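Local coordinates for hypothetical protein (Leishmania major, PDB 1R75) that is of unknown function but folds as a compact all-beta domain of the DUF1935 family, with antiparallel strands arranged in two sheets, at residues A54-H65 with E104-F115. Numbering follows the deposited sequence.
Sequences AFYNDSKELIIH and EVDVRPLETQMF
Phe55 meets Phe115 edge to face between two antiparallel sheets, where a pair of strand-loop-strand connections, 54-65 and 104-115, run in opposite directions between the sheets in a beta-sandwich-like arrangement. In one sheet, strand 54-57 pairs with 112-115; in the other, 62-65 pairs with 104-107. Phe55 has the most surface buried by the contact, and its side chain lies on the inward side of its strand. Its CE2 sits over the centre of the Phe115 ring, 3.4 Å above the plane, with the two rings inclined at 62°. Phe55 reaches the second sheet through CB, 4.1 Å from Val107 CG2, and through Val66, which it also touches.

At the loops, Leu110, second in buried area, occupies the type II turn from Arg108 to Glu111 and runs alongside Tyr56, its CD2 3.5 Å from Ser59 O. Tyr56 CE1 presents the ring edge to Leu110 O. Preceding Leu110, Pro109 packs CB, CG and CD against the carbonyl oxygens of Ser59, Lys60 and Leu62, with CG 3.3 Å from Leu62 O.

His65, third in buried area, pairs with Asp106 in the backbone register. With CG anti to the backbone N (chi1 175°), its imidazole reaches toward strand 104-107, where NE2 gives Glu104 OE1 a weak hydrogen bond (2.9 Å), the carboxylate lying at the ring edge.

Asn57, at the end of its strand, ties its own loop to the second sheet. Its OD1 accepts from Ser59 N in an Asx turn, and its ND2 donates to Leu62 O and, at 2.9 Å, to Val107 O. That carbonyl oxygen also receives Ile64 N, 3.0 Å away, the two donors arriving from opposite faces of the carbonyl plane.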
loop_
_atom_site.group_PDB
_atom_site.type_symbol
_atom_site.label_atom_id
_atom_site.label_comp_id
_atom_site.label_asym_id
_atom_site.label_seq_id
_atom_site.Cartn_x
_atom_site.Cartn_y
_atom_site.Cartn_z
ATOM N N ALA A 54 -1.031 -2.379 5.540
ATOM C CA ALA A 54 -1.773 -2.664 4.366
ATOM C C ALA A 54 -2.201 -1.372 3.675
ATOM O O ALA A 54 -2.182 -0.318 4.286
ATOM C CB ALA A 54 -2.978 -3.477 4.708
ATOM N N PHE A 55 -2.524 -1.478 2.385
ATOM C CA PHE A 55 -3.072 -0.379 1.594
ATOM C C PHE A 55 -4.452 -0.744 1.081
ATOM O O PHE A 55 -4.727 -1.901 0.674
ATOM C CB PHE A 55 -2.152 -0.091 0.396
ATOM C CG PHE A 55 -0.890 0.533 0.778
ATOM C CD1 PHE A 55 -0.863 1.816 1.288
ATOM C CD2 PHE A 55 0.306 -0.160 0.624
ATOM C CE1 PHE A 55 0.416 2.433 1.629
ATOM C CE2 PHE A 55 1.530 0.427 0.937
ATOM C CZ PHE A 55 1.568 1.723 1.495
ATOM N N TYR A 56 -5.328 0.236 1.114
ATOM C CA TYR A 56 -6.673 0.118 0.579
ATOM C C TYR A 56 -6.868 1.206 -0.484
ATOM O O TYR A 56 -6.514 2.360 -0.249
ATOM C CB TYR A 56 -7.724 0.203 1.721
ATOM C CG TYR A 56 -9.114 0.395 1.198
ATOM C CD1 TYR A 56 -9.752 -0.629 0.496
ATOM C CD2 TYR A 56 -9.778 1.593 1.355
ATOM C CE1 TYR A 56 -11.005 -0.441 -0.068
ATOM C CE2 TYR A 56 -11.034 1.799 0.796
ATOM C CZ TYR A 56 -11.643 0.776 0.134
ATOM O OH TYR A 56 -12.857 0.943 -0.418
ATOM N N ASN A 57 -7.379 0.822 -1.641
ATOM C CA ASN A 57 -7.628 1.706 -2.759
ATOM C C ASN A 57 -9.177 1.905 -2.797
ATOM O O ASN A 57 -9.922 0.956 -3.072
ATOM C CB ASN A 57 -7.024 1.066 -4.002
ATOM C CG ASN A 57 -7.376 1.828 -5.318
ATOM O OD1 ASN A 57 -8.140 2.819 -5.339
ATOM N ND2 ASN A 57 -6.823 1.346 -6.399
ATOM N N ASP A 58 -9.630 3.118 -2.417
ATOM C CA ASP A 58 -11.055 3.483 -2.437
ATOM C C ASP A 58 -11.569 4.029 -3.814
ATOM O O ASP A 58 -12.697 4.488 -3.934
ATOM C CB ASP A 58 -11.299 4.491 -1.325
ATOM C CG ASP A 58 -12.767 4.628 -0.959
ATOM O OD1 ASP A 58 -13.495 3.605 -0.871
ATOM O OD2 ASP A 58 -13.231 5.754 -0.741
ATOM N N SER A 59 -10.754 3.949 -4.845
ATOM C CA SER A 59 -11.203 4.224 -6.177
ATOM C C SER A 59 -11.927 3.064 -6.803
ATOM O O SER A 59 -11.541 1.934 -6.650
ATOM C CB SER A 59 -10.022 4.568 -7.082
ATOM O OG SER A 59 -10.537 4.933 -8.332
ATOM N N LYS A 60 -12.928 3.347 -7.626
ATOM C CA LYS A 60 -13.561 2.300 -8.439
ATOM C C LYS A 60 -12.813 2.070 -9.705
ATOM O O LYS A 60 -12.995 1.027 -10.320
ATOM C CB LYS A 60 -15.025 2.687 -8.840
ATOM C CG LYS A 60 -15.937 2.941 -7.653
ATOM C CD LYS A 60 -17.405 3.249 -8.138
ATOM C CE LYS A 60 -17.955 4.553 -7.585
ATOM N NZ LYS A 60 -17.185 5.793 -7.952
ATOM N N GLU A 61 -12.012 3.048 -10.122
ATOM C CA GLU A 61 -11.494 3.104 -11.496
ATOM C C GLU A 61 -10.000 3.076 -11.690
ATOM O O GLU A 61 -9.545 2.985 -12.872
ATOM C CB GLU A 61 -11.980 4.396 -12.237
ATOM C CG GLU A 61 -13.060 5.267 -11.588
ATOM C CD GLU A 61 -13.766 6.203 -12.614
ATOM O OE1 GLU A 61 -13.081 6.769 -13.536
ATOM O OE2 GLU A 61 -15.020 6.382 -12.516
ATOM N N LEU A 62 -9.234 3.219 -10.596
ATOM C CA LEU A 62 -7.751 3.336 -10.685
ATOM C C LEU A 62 -7.019 2.131 -10.118
ATOM O O LEU A 62 -7.452 1.625 -9.136
ATOM C CB LEU A 62 -7.275 4.538 -9.854
ATOM C CG LEU A 62 -7.850 5.899 -10.270
ATOM C CD1 LEU A 62 -7.187 6.987 -9.488
ATOM C CD2 LEU A 62 -7.599 6.118 -11.669
ATOM N N ILE A 63 -5.915 1.732 -10.745
ATOM C CA ILE A 63 -4.906 0.843 -10.167
ATOM C C ILE A 63 -3.739 1.705 -9.701
ATOM O O ILE A 63 -3.296 2.610 -10.437
ATOM C CB ILE A 63 -4.477 -0.270 -11.104
ATOM C CG1 ILE A 63 -3.374 -1.107 -10.456
ATOM C CG2 ILE A 63 -3.960 0.194 -12.369
ATOM C CD1 ILE A 63 -3.033 -2.328 -11.319
ATOM N N ILE A 64 -3.310 1.472 -8.469
ATOM C CA ILE A 64 -2.309 2.335 -7.804
ATOM C C ILE A 64 -1.069 1.510 -7.612
ATOM O O ILE A 64 -1.155 0.357 -7.201
ATOM C CB ILE A 64 -2.815 2.894 -6.496
ATOM C CG1 ILE A 64 -4.085 3.760 -6.741
ATOM C CG2 ILE A 64 -1.672 3.631 -5.719
ATOM C CD1 ILE A 64 -4.773 4.140 -5.545
ATOM N N HIS A 65 0.086 2.045 -7.998
ATOM C CA HIS A 65 1.349 1.344 -7.738
ATOM C C HIS A 65 2.075 2.119 -6.676
ATOM O O HIS A 65 2.256 3.315 -6.826
ATOM C CB HIS A 65 2.234 1.318 -8.992
ATOM C CG HIS A 65 3.593 0.723 -8.774
ATOM N ND1 HIS A 65 4.758 1.452 -8.902
ATOM C CD2 HIS A 65 3.973 -0.521 -8.391
ATOM C CE1 HIS A 65 5.788 0.686 -8.600
ATOM N NE2 HIS A 65 5.344 -0.518 -8.309
ATOM N N GLU A 104 7.216 -2.859 -2.848
ATOM C CA GLU A 104 6.290 -2.296 -3.790
ATOM C C GLU A 104 5.153 -3.252 -4.059
ATOM O O GLU A 104 5.372 -4.506 -4.045
ATOM C CB GLU A 104 6.996 -1.921 -5.061
ATOM C CG GLU A 104 7.446 -3.024 -5.900
ATOM C CD GLU A 104 8.263 -2.533 -7.154
ATOM O OE1 GLU A 104 8.040 -1.408 -7.679
ATOM O OE2 GLU A 104 9.120 -3.314 -7.639
ATOM N N VAL A 105 3.972 -2.697 -4.353
ATOM C CA VAL A 105 2.794 -3.506 -4.620
ATOM C C VAL A 105 1.872 -2.674 -5.529
ATOM O O VAL A 105 1.894 -1.440 -5.527
ATOM C CB VAL A 105 2.067 -3.962 -3.282
ATOM C CG1 VAL A 105 1.364 -2.801 -2.619
ATOM C CG2 VAL A 105 1.187 -5.206 -3.504
ATOM N N ASP A 106 1.071 -3.369 -6.314
ATOM C CA ASP A 106 -0.059 -2.719 -6.995
ATOM C C ASP A 106 -1.375 -2.983 -6.301
ATOM O O ASP A 106 -1.596 -4.073 -5.870
ATOM C CB ASP A 106 -0.130 -3.256 -8.423
ATOM C CG ASP A 106 1.119 -2.964 -9.197
ATOM O OD1 ASP A 106 1.667 -1.836 -9.077
ATOM O OD2 ASP A 106 1.662 -3.813 -9.955
ATOM N N VAL A 107 -2.275 -1.993 -6.229
ATOM C CA VAL A 107 -3.463 -2.120 -5.478
ATOM C C VAL A 107 -4.647 -1.792 -6.442
ATOM O O VAL A 107 -4.790 -0.650 -6.923
ATOM C CB VAL A 107 -3.523 -1.160 -4.323
ATOM C CG1 VAL A 107 -4.708 -1.459 -3.414
ATOM C CG2 VAL A 107 -2.229 -1.151 -3.554
ATOM N N ARG A 108 -5.427 -2.819 -6.753
ATOM C CA ARG A 108 -6.511 -2.687 -7.708
ATOM C C ARG A 108 -7.670 -1.965 -7.057
ATOM O O ARG A 108 -7.762 -1.838 -5.804
ATOM C CB ARG A 108 -6.945 -4.059 -8.235
ATOM C CG ARG A 108 -5.864 -4.694 -9.081
ATOM C CD ARG A 108 -6.107 -6.165 -9.349
ATOM N NE ARG A 108 -4.863 -6.933 -9.542
ATOM C CZ ARG A 108 -3.851 -7.120 -8.623
ATOM N NH1 ARG A 108 -3.858 -6.593 -7.379
ATOM N NH2 ARG A 108 -2.782 -7.833 -8.988
ATOM N N PRO A 109 -8.609 -1.498 -7.874
ATOM C CA PRO A 109 -9.791 -0.808 -7.337
ATOM C C PRO A 109 -10.524 -1.557 -6.222
ATOM O O PRO A 109 -10.857 -2.722 -6.448
ATOM C CB PRO A 109 -10.687 -0.646 -8.598
ATOM C CG PRO A 109 -9.784 -0.642 -9.716
ATOM C CD PRO A 109 -8.635 -1.561 -9.340
ATOM N N LEU A 110 -10.784 -0.883 -5.115
ATOM C CA LEU A 110 -11.485 -1.350 -3.886
ATOM C C LEU A 110 -10.799 -2.510 -3.146
ATOM O O LEU A 110 -11.381 -3.129 -2.263
ATOM C CB LEU A 110 -12.984 -1.714 -4.212
ATOM C CG LEU A 110 -13.670 -0.569 -4.968
ATOM C CD1 LEU A 110 -15.140 -0.963 -5.378
ATOM C CD2 LEU A 110 -13.643 0.683 -4.204
ATOM N N GLU A 111 -9.561 -2.809 -3.539
ATOM C CA GLU A 111 -8.814 -3.867 -2.981
ATOM C C GLU A 111 -8.035 -3.437 -1.788
ATOM O O GLU A 111 -7.606 -2.306 -1.695
ATOM C CB GLU A 111 -7.841 -4.357 -4.043
ATOM C CG GLU A 111 -7.296 -5.726 -3.937
ATOM C CD GLU A 111 -6.494 -6.084 -5.207
ATOM O OE1 GLU A 111 -5.433 -5.421 -5.472
ATOM O OE2 GLU A 111 -6.960 -7.011 -5.970
ATOM N N THR A 112 -7.820 -4.374 -0.871
ATOM C CA THR A 112 -6.832 -4.264 0.216
ATOM C C THR A 112 -5.606 -5.159 -0.105
ATOM O O THR A 112 -5.798 -6.341 -0.425
ATOM C CB THR A 112 -7.449 -4.706 1.556
ATOM O OG1 THR A 112 -8.602 -3.901 1.876
ATOM C CG2 THR A 112 -6.569 -4.383 2.766
ATOM N N GLN A 113 -4.393 -4.611 -0.127
ATOM C CA GLN A 113 -3.154 -5.357 -0.253
ATOM C C GLN A 113 -2.387 -5.285 1.065
ATOM O O GLN A 113 -1.978 -4.198 1.475
ATOM C CB GLN A 113 -2.318 -4.836 -1.462
ATOM C CG GLN A 113 -2.917 -5.232 -2.764
ATOM C CD GLN A 113 -2.471 -6.674 -3.165
ATOM O OE1 GLN A 113 -2.281 -7.531 -2.321
ATOM N NE2 GLN A 113 -2.251 -6.888 -4.420
ATOM N N MET A 114 -2.080 -6.448 1.681
ATOM C CA MET A 114 -1.047 -6.531 2.734
ATOM C C MET A 114 0.312 -6.119 2.109
ATOM O O MET A 114 0.622 -6.441 0.975
ATOM C CB MET A 114 -0.971 -7.985 3.263
ATOM C CG MET A 114 -2.239 -8.389 3.944
ATOM S SD MET A 114 -2.469 -7.341 5.489
ATOM C CE MET A 114 -3.900 -7.130 5.012
ATOM N N PHE A 115 1.075 -5.353 2.869
ATOM C CA PHE A 115 2.282 -4.771 2.404
ATOM C C PHE A 115 3.501 -5.272 3.120
ATOM O O PHE A 115 4.399 -5.983 2.507
ATOM C CB PHE A 115 2.096 -3.264 2.494
ATOM C CG PHE A 115 3.204 -2.483 1.825
ATOM C CD1 PHE A 115 3.534 -2.740 0.523
ATOM C CD2 PHE A 115 3.912 -1.450 2.527
ATOM C CE1 PHE A 115 4.543 -1.994 -0.123
ATOM C CE2 PHE A 115 4.954 -0.778 1.891
ATOM C CZ PHE A 115 5.229 -1.038 0.558
#